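Local coordinates for protein putative immunoglobulin A1 protease (Bacteroides ovatus, PDB 3N6Z) that is of unknown function but may be an immunoglobulin A1 protease-like hydrolase built on a parallel beta-solenoid, at residues Ala269-Leu274 against Asn354-Phe359; Asn339-Val342 against Leu348-Lys351; Ser89-Gly92 against Pro97-Ile100. All coordinates share one frame; numbering follows the deposited sequence.

Contact 1: residues Ala269-Leu274 against Asn354-Phe359; sequences AAWSNL and NGYPIF
W271 and Y356 meet where the backbones of 269-274 and 354-359 stay well apart, the CA of W271 9.0 Å from the CA of Y356, with no hydrogen bond running directly from one segment to the other. The gap is filled by aromatic side chains. Y356 turns the edge of its ring toward the face of the W271 indole in an edge-to-face pair, the planes inclined at 59° and the centroid of the five-membered ring 4.8 Å from that of the tyrosine. CE1 of Y356 does most of the touching, sitting over one face of the indole, offset toward the NE1-CE2 side, 3.5 Å from CE2 of W271. With CG anti to the backbone N (chi1 -152°), the indole extends toward 354-359, and its far corner reaches P357, whose CD lies 3.8 Å from CZ3 of W271. A water bridges the two segments, donating to the carbonyl O of W271 at 2.7 Å and hydrogen-bonded to OH of Y356. Ahead of the tyrosine, OD1 of N354 accepts from N of Y356 in an Asx turn. Y240 stacks on Y356, while A334 and L337 of helix 334-344 touch W271. The contact is aromatic packing of a C-terminal segment against the turn after strand 268-270 of a parallel beta-solenoid.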
loop_
_atom_site.group_PDB
_atom_site.type_symbol
_atom_site.label_atom_id
_atom_site.label_comp_id
_atom_site.label_asym_id
_atom_site.label_seq_id
_atom_site.Cartn_x
_atom_site.Cartn_y
_atom_site.Cartn_z
ATOM N N ALA A 269 6.299 -3.492 12.052
ATOM C CA ALA A 269 6.024 -2.713 13.255
ATOM C C ALA A 269 4.864 -1.727 13.078
ATOM O O ALA A 269 4.731 -1.060 12.030
ATOM C CB ALA A 269 7.281 -1.922 13.687
ATOM N N ALA A 270 4.052 -1.606 14.121
ATOM C CA ALA A 270 2.963 -0.640 14.182
ATOM C C ALA A 270 3.402 0.564 14.996
ATOM O O ALA A 270 3.836 0.414 16.150
ATOM C CB ALA A 270 1.695 -1.283 14.803
ATOM N N TRP A 271 3.254 1.739 14.422
ATOM C CA TRP A 271 3.585 2.986 15.093
ATOM C C TRP A 271 2.503 4.026 14.876
ATOM O O TRP A 271 2.744 5.237 14.995
ATOM C CB TRP A 271 4.982 3.450 14.648
ATOM C CG TRP A 271 5.773 4.268 15.580
ATOM C CD1 TRP A 271 5.319 5.103 16.559
ATOM C CD2 TRP A 271 7.197 4.392 15.570
ATOM N NE1 TRP A 271 6.391 5.690 17.205
ATOM C CE2 TRP A 271 7.549 5.281 16.607
ATOM C CE3 TRP A 271 8.206 3.821 14.799
ATOM C CZ2 TRP A 271 8.891 5.637 16.872
ATOM C CZ3 TRP A 271 9.521 4.155 15.059
ATOM C CH2 TRP A 271 9.850 5.062 16.085
ATOM N N SER A 272 1.272 3.562 14.645
ATOM C CA SER A 272 0.103 4.409 14.415
ATOM C C SER A 272 -0.843 4.381 15.613
ATOM O O SER A 272 -1.046 3.336 16.224
ATOM C CB SER A 272 -0.675 3.897 13.199
ATOM O OG SER A 272 0.105 3.952 12.032
ATOM N N ASN A 273 -1.503 5.508 15.888
ATOM C CA ASN A 273 -2.681 5.506 16.746
ATOM C C ASN A 273 -3.863 4.882 15.990
ATOM O O ASN A 273 -4.038 5.147 14.790
ATOM C CB ASN A 273 -3.024 6.931 17.169
ATOM C CG ASN A 273 -1.936 7.566 18.014
ATOM O OD1 ASN A 273 -1.307 6.888 18.830
ATOM N ND2 ASN A 273 -1.722 8.874 17.844
ATOM N N LEU A 274 -4.629 4.035 16.685
ATOM C CA LEU A 274 -5.636 3.173 16.073
ATOM C C LEU A 274 -6.968 3.406 16.761
ATOM O O LEU A 274 -7.054 3.311 18.003
ATOM C CB LEU A 274 -5.238 1.705 16.214
ATOM C CG LEU A 274 -3.830 1.301 15.798
ATOM C CD1 LEU A 274 -3.629 -0.203 16.025
ATOM C CD2 LEU A 274 -3.600 1.614 14.310
ATOM N N ASN A 354 13.402 13.112 13.436
ATOM C CA ASN A 354 12.310 13.060 14.429
ATOM C C ASN A 354 12.026 11.662 15.034
ATOM O O ASN A 354 10.990 11.458 15.670
ATOM C CB ASN A 354 11.028 13.627 13.810
ATOM C CG ASN A 354 10.537 12.810 12.635
ATOM O OD1 ASN A 354 11.149 11.786 12.284
ATOM N ND2 ASN A 354 9.459 13.268 11.997
ATOM N N GLY A 355 12.920 10.701 14.820
ATOM C CA GLY A 355 12.770 9.370 15.410
ATOM C C GLY A 355 12.146 8.348 14.492
ATOM O O GLY A 355 12.317 7.144 14.731
ATOM N N TYR A 356 11.433 8.800 13.447
ATOM C CA TYR A 356 10.774 7.860 12.552
ATOM C C TYR A 356 11.722 7.469 11.422
ATOM O O TYR A 356 12.185 8.337 10.680
ATOM C CB TYR A 356 9.497 8.462 11.967
ATOM C CG TYR A 356 8.387 8.710 12.944
ATOM C CD1 TYR A 356 7.693 7.662 13.542
ATOM C CD2 TYR A 356 8.019 10.025 13.274
ATOM C CE1 TYR A 356 6.679 7.877 14.448
ATOM C CE2 TYR A 356 6.963 10.259 14.164
ATOM C CZ TYR A 356 6.318 9.169 14.763
ATOM O OH TYR A 356 5.277 9.393 15.627
ATOM N N PRO A 357 11.997 6.165 11.245
ATOM C CA PRO A 357 12.849 5.750 10.145
ATOM C C PRO A 357 12.214 6.028 8.778
ATOM O O PRO A 357 10.989 5.961 8.625
ATOM C CB PRO A 357 13.023 4.242 10.374
ATOM C CG PRO A 357 12.817 4.067 11.815
ATOM C CD PRO A 357 11.746 5.046 12.169
ATOM N N ILE A 358 13.067 6.338 7.828
ATOM C CA ILE A 358 12.686 6.613 6.449
ATOM C C ILE A 358 13.704 5.926 5.529
ATOM O O ILE A 358 14.568 5.218 6.006
ATOM C CB ILE A 358 12.518 8.147 6.196
ATOM C CG1 ILE A 358 13.843 8.882 6.450
ATOM C CG2 ILE A 358 11.386 8.722 7.052
ATOM C CD1 ILE A 358 13.814 10.340 6.096
ATOM N N PHE A 359 13.600 6.120 4.224
ATOM C CA PHE A 359 14.604 5.584 3.338
ATOM C C PHE A 359 15.713 6.595 3.174
ATOM O O PHE A 359 15.503 7.805 3.320
ATOM C CB PHE A 359 14.040 5.245 1.941
ATOM C CG PHE A 359 12.915 4.229 1.928
ATOM C CD1 PHE A 359 12.786 3.231 2.870
ATOM C CD2 PHE A 359 12.011 4.276 0.888
ATOM C CE1 PHE A 359 11.764 2.301 2.781
ATOM C CE2 PHE A 359 11.004 3.337 0.761
ATOM C CZ PHE A 359 10.876 2.374 1.736
HETATM O O HOH W 1 2.956 7.790 15.861
#

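Contact 2: residues Asn339-Val342 against Leu348-Lys351; sequences NIIV and LWKK
V342 and W349 bury the most surface here, with K351 next, where helix 334-344 runs past the short strand 349-350. The CA of V342 is 5.0 Å from the CA of W349, and CA of V342 packs 3.8 Å from CB of W349. CG2 of V342, anti to its carbonyl carbon, lies against the backbone between K350 and K351, 3.8 Å from N of K351 and equally near CG of that lysine. The indole of W349 is held between aliphatic groups: CG2 of I341 stands over the six-membered ring in a CH-pi contact, 3.9 Å from its centroid and 19° off the normal, while CD2 of L348 covers the opposite face. NE1 bonds to N203, and F359 meets the ring edge-to-face. Replacing W349 by an alanine is likely to leave I341 CG2 without the ring it rests on and N203 without its indole donor. Farther out, the extended chain of K351 carries NZ back to the helix, where it donates to OD1 of N339 in one conformer, a doubtful bond because N339 is modelled in two positions. Helix 334-344 and strand 349-350 thus pack together, and I341 and W349 both touch Y238 of strand 237-239 on the parallel beta-solenoid.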
loop_
_atom_site.group_PDB
_atom_site.type_symbol
_atom_site.label_atom_id
_atom_site.label_comp_id
_atom_site.label_asym_id
_atom_site.label_seq_id
_atom_site.Cartn_x
_atom_site.Cartn_y
_atom_site.Cartn_z
ATOM N N ASN A 339 16.132 1.125 15.914
ATOM C CA ASN A 339 17.162 0.075 15.728
ATOM C C ASN A 339 16.658 -1.065 14.914
ATOM O O ASN A 339 17.305 -1.547 13.987
ATOM C CB ASN A 339 17.602 -0.574 17.076
ATOM C CG ASN A 339 18.479 0.325 17.928
ATOM O OD1 ASN A 339 18.995 1.355 17.477
ATOM N ND2 ASN A 339 18.633 -0.061 19.196
ATOM N N ILE A 340 15.477 -1.551 15.303
ATOM C CA ILE A 340 14.896 -2.725 14.678
ATOM C C ILE A 340 14.633 -2.480 13.185
ATOM O O ILE A 340 14.991 -3.296 12.325
ATOM C CB ILE A 340 13.597 -3.167 15.422
ATOM C CG1 ILE A 340 13.951 -3.735 16.825
ATOM C CG2 ILE A 340 12.804 -4.173 14.608
ATOM C CD1 ILE A 340 12.736 -3.854 17.730
ATOM N N ILE A 341 13.971 -1.367 12.893
ATOM C CA ILE A 341 13.552 -1.033 11.525
ATOM C C ILE A 341 14.766 -0.840 10.614
ATOM O O ILE A 341 14.832 -1.428 9.545
ATOM C CB ILE A 341 12.635 0.192 11.521
ATOM C CG1 ILE A 341 11.280 -0.132 12.193
ATOM C CG2 ILE A 341 12.415 0.715 10.079
ATOM C CD1 ILE A 341 10.426 1.089 12.604
ATOM N N VAL A 342 15.756 -0.071 11.061
ATOM C CA VAL A 342 16.928 0.152 10.208
ATOM C C VAL A 342 17.647 -1.173 9.915
ATOM O O VAL A 342 18.107 -1.400 8.810
ATOM C CB VAL A 342 17.864 1.216 10.794
ATOM C CG1 VAL A 342 19.191 1.285 10.041
ATOM C CG2 VAL A 342 17.158 2.574 10.801
ATOM N N LEU A 348 18.951 0.556 2.820
ATOM C CA LEU A 348 17.711 1.223 2.424
ATOM C C LEU A 348 17.246 2.208 3.479
ATOM O O LEU A 348 16.945 3.354 3.176
ATOM C CB LEU A 348 16.600 0.186 2.167
ATOM C CG LEU A 348 15.204 0.726 1.892
ATOM C CD1 LEU A 348 15.197 1.566 0.607
ATOM C CD2 LEU A 348 14.189 -0.439 1.840
ATOM N N TRP A 349 17.155 1.715 4.717
ATOM C CA TRP A 349 16.563 2.461 5.807
ATOM C C TRP A 349 17.595 3.352 6.507
ATOM O O TRP A 349 18.796 3.043 6.549
ATOM C CB TRP A 349 15.950 1.522 6.808
ATOM C CG TRP A 349 14.838 0.651 6.316
ATOM C CD1 TRP A 349 14.949 -0.634 5.880
ATOM C CD2 TRP A 349 13.434 0.957 6.310
ATOM N NE1 TRP A 349 13.701 -1.152 5.601
ATOM C CE2 TRP A 349 12.756 -0.197 5.862
ATOM C CE3 TRP A 349 12.686 2.088 6.671
ATOM C CZ2 TRP A 349 11.372 -0.256 5.752
ATOM C CZ3 TRP A 349 11.322 2.043 6.552
ATOM C CH2 TRP A 349 10.676 0.878 6.098
ATOM N N LYS A 350 17.118 4.458 7.067
ATOM C CA LYS A 350 17.929 5.302 7.966
ATOM C C LYS A 350 17.056 5.887 9.047
ATOM O O LYS A 350 15.833 5.969 8.890
ATOM C CB LYS A 350 18.654 6.417 7.204
ATOM C CG LYS A 350 17.734 7.492 6.596
ATOM C CD LYS A 350 18.524 8.685 6.061
ATOM C CE LYS A 350 17.604 9.722 5.418
ATOM N NZ LYS A 350 18.369 10.889 4.852
ATOM N N LYS A 351 17.683 6.300 10.154
ATOM C CA LYS A 351 16.945 6.964 11.205
ATOM C C LYS A 351 16.606 8.368 10.713
ATOM O O LYS A 351 17.409 9.015 10.035
ATOM C CB LYS A 351 17.734 6.958 12.538
ATOM C CG LYS A 351 17.792 5.566 13.111
ATOM C CD LYS A 351 18.433 5.472 14.480
ATOM C CE LYS A 351 18.771 4.017 14.758
ATOM N NZ LYS A 351 19.370 3.856 16.095
#

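Contact 3: residues Ser89-Gly92 against Pro97-Ile100; sequences SLNG and PYEI
N91 reaches from one arm of a loop to the other and meets Y98 and P97, the CA of N91 lying 5.9 Å from the CA of Y98. Its CB points toward 97-100 and lies 3.9 Å from the carbonyl O of Y98. The first torsion, with CG anti to the backbone N (chi1 -168°), carries the amide across to 97-100 and brings CG of N91 to 3.3 Å from the carbonyl O of Y98. At the tip the two branches have different roles. OD1 of N91 accepts the backbone N-H of Y98, 2.9 Å from its N, with an N-H...O angle of 160°, although the donor stands 49° out of the carbonyl plane. The same OD1 packs 3.6 Å from CD of P97, whose nitrogen has no hydrogen to offer, and also touches CB of Y98. ND2 passes near the Y98 carbonyl at too poor an angle for a bond and instead donates to the carbonyl oxygens of F96 and V125. With both branches engaged, the amide is held against rotation and its buried polar atoms are satisfied. Beside it, CD2 of Y98 packs 3.8 Å from the carbonyl O of L90, and CG of P97 lies over the centre of one face of the Y98 ring. Next to the amide, CB of L90 lies 4.1 Å from CD1 of I100, an apolar contact; L90 also touches M61 and R62 of helix 61-64. The contact belongs to a loop between strands 79-80 and 100-105 of the parallel beta-solenoid, its two arms joined by side-chain-to-backbone bonds of the N91 amide just before strand 100-105 begins.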
loop_
_atom_site.group_PDB
_atom_site.type_symbol
_atom_site.label_atom_id
_atom_site.label_comp_id
_atom_site.label_asym_id
_atom_site.label_seq_id
_atom_site.Cartn_x
_atom_site.Cartn_y
_atom_site.Cartn_z
ATOM N N SER A 89 -7.534 5.437 -11.986
ATOM C CA SER A 89 -6.533 4.409 -11.798
ATOM C C SER A 89 -6.172 3.685 -13.092
ATOM O O SER A 89 -7.028 3.485 -13.968
ATOM C CB SER A 89 -6.954 3.435 -10.724
ATOM O OG SER A 89 -8.036 2.639 -11.148
ATOM N N LEU A 90 -4.908 3.314 -13.228
ATOM C CA LEU A 90 -4.424 2.770 -14.501
ATOM C C LEU A 90 -5.112 1.486 -14.919
ATOM O O LEU A 90 -5.398 1.308 -16.103
ATOM C CB LEU A 90 -2.906 2.574 -14.421
ATOM C CG LEU A 90 -2.090 3.851 -14.345
ATOM C CD1 LEU A 90 -0.698 3.624 -13.794
ATOM C CD2 LEU A 90 -2.041 4.489 -15.747
ATOM N N ASN A 91 -5.351 0.609 -13.939
ATOM C CA ASN A 91 -5.875 -0.728 -14.249
ATOM C C ASN A 91 -7.066 -1.107 -13.382
ATOM O O ASN A 91 -7.310 -2.282 -13.140
ATOM C CB ASN A 91 -4.780 -1.772 -14.119
ATOM C CG ASN A 91 -5.162 -3.133 -14.691
ATOM O OD1 ASN A 91 -5.744 -3.219 -15.790
ATOM N ND2 ASN A 91 -4.834 -4.198 -13.960
ATOM N N GLY A 92 -7.825 -0.100 -12.943
ATOM C CA GLY A 92 -8.974 -0.381 -12.078
ATOM C C GLY A 92 -10.271 -0.765 -12.717
ATOM O O GLY A 92 -11.178 -1.206 -12.019
ATOM N N PRO A 97 -7.063 -5.766 -17.304
ATOM C CA PRO A 97 -6.198 -6.525 -18.219
ATOM C C PRO A 97 -4.732 -6.077 -18.321
ATOM O O PRO A 97 -3.951 -6.767 -18.960
ATOM C CB PRO A 97 -6.891 -6.306 -19.579
ATOM C CG PRO A 97 -7.402 -4.880 -19.474
ATOM C CD PRO A 97 -7.982 -4.883 -18.058
ATOM N N TYR A 98 -4.375 -4.938 -17.729
ATOM C CA TYR A 98 -3.070 -4.319 -17.958
ATOM C C TYR A 98 -2.075 -4.656 -16.863
ATOM O O TYR A 98 -2.177 -4.114 -15.758
ATOM C CB TYR A 98 -3.253 -2.800 -18.004
ATOM C CG TYR A 98 -4.204 -2.313 -19.080
ATOM C CD1 TYR A 98 -4.060 -2.719 -20.401
ATOM C CD2 TYR A 98 -5.217 -1.443 -18.774
ATOM C CE1 TYR A 98 -4.911 -2.248 -21.394
ATOM C CE2 TYR A 98 -6.061 -0.957 -19.745
ATOM C CZ TYR A 98 -5.912 -1.364 -21.057
ATOM O OH TYR A 98 -6.728 -0.883 -22.052
ATOM N N GLU A 99 -1.066 -5.466 -17.199
ATOM C CA GLU A 99 0.043 -5.750 -16.315
ATOM C C GLU A 99 1.076 -4.624 -16.430
ATOM O O GLU A 99 1.312 -4.087 -17.526
ATOM C CB GLU A 99 0.682 -7.091 -16.652
ATOM C CG GLU A 99 -0.263 -8.275 -16.446
ATOM C CD GLU A 99 0.243 -9.549 -17.072
ATOM O OE1 GLU A 99 1.486 -9.735 -17.131
ATOM O OE2 GLU A 99 -0.606 -10.375 -17.464
ATOM N N ILE A 100 1.705 -4.301 -15.304
ATOM C CA ILE A 100 2.602 -3.148 -15.217
ATOM C C ILE A 100 3.838 -3.468 -14.401
ATOM O O ILE A 100 3.768 -4.124 -13.358
ATOM C CB ILE A 100 1.880 -1.923 -14.584
ATOM C CG1 ILE A 100 0.706 -1.471 -15.450
ATOM C CG2 ILE A 100 2.870 -0.765 -14.325
ATOM C CD1 ILE A 100 -0.244 -0.477 -14.762
#

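Contacts 1 and 2 adjoin, their centres 11 Å apart, and secure the C-terminal part of the chain: strands 349-350 and 358-359 pair antiparallel, with a probable hydrogen bond from K350 to I358, and CB of P357 packs on I341. Contact 3 lies on the other side of the chain's centre, about 30 Å from contact 1 between centres, in a loop near the N-terminal end. Contact 1 is partly buried and aromatic, with a bridging water; contact 2 runs from a buried tryptophan to exposed K351 and N339, whose bond is seen in one of two N339 conformers. Contact 3 is buried and relies on an asparagine amide bonded to backbone, together with an apolar L90-I100 contact.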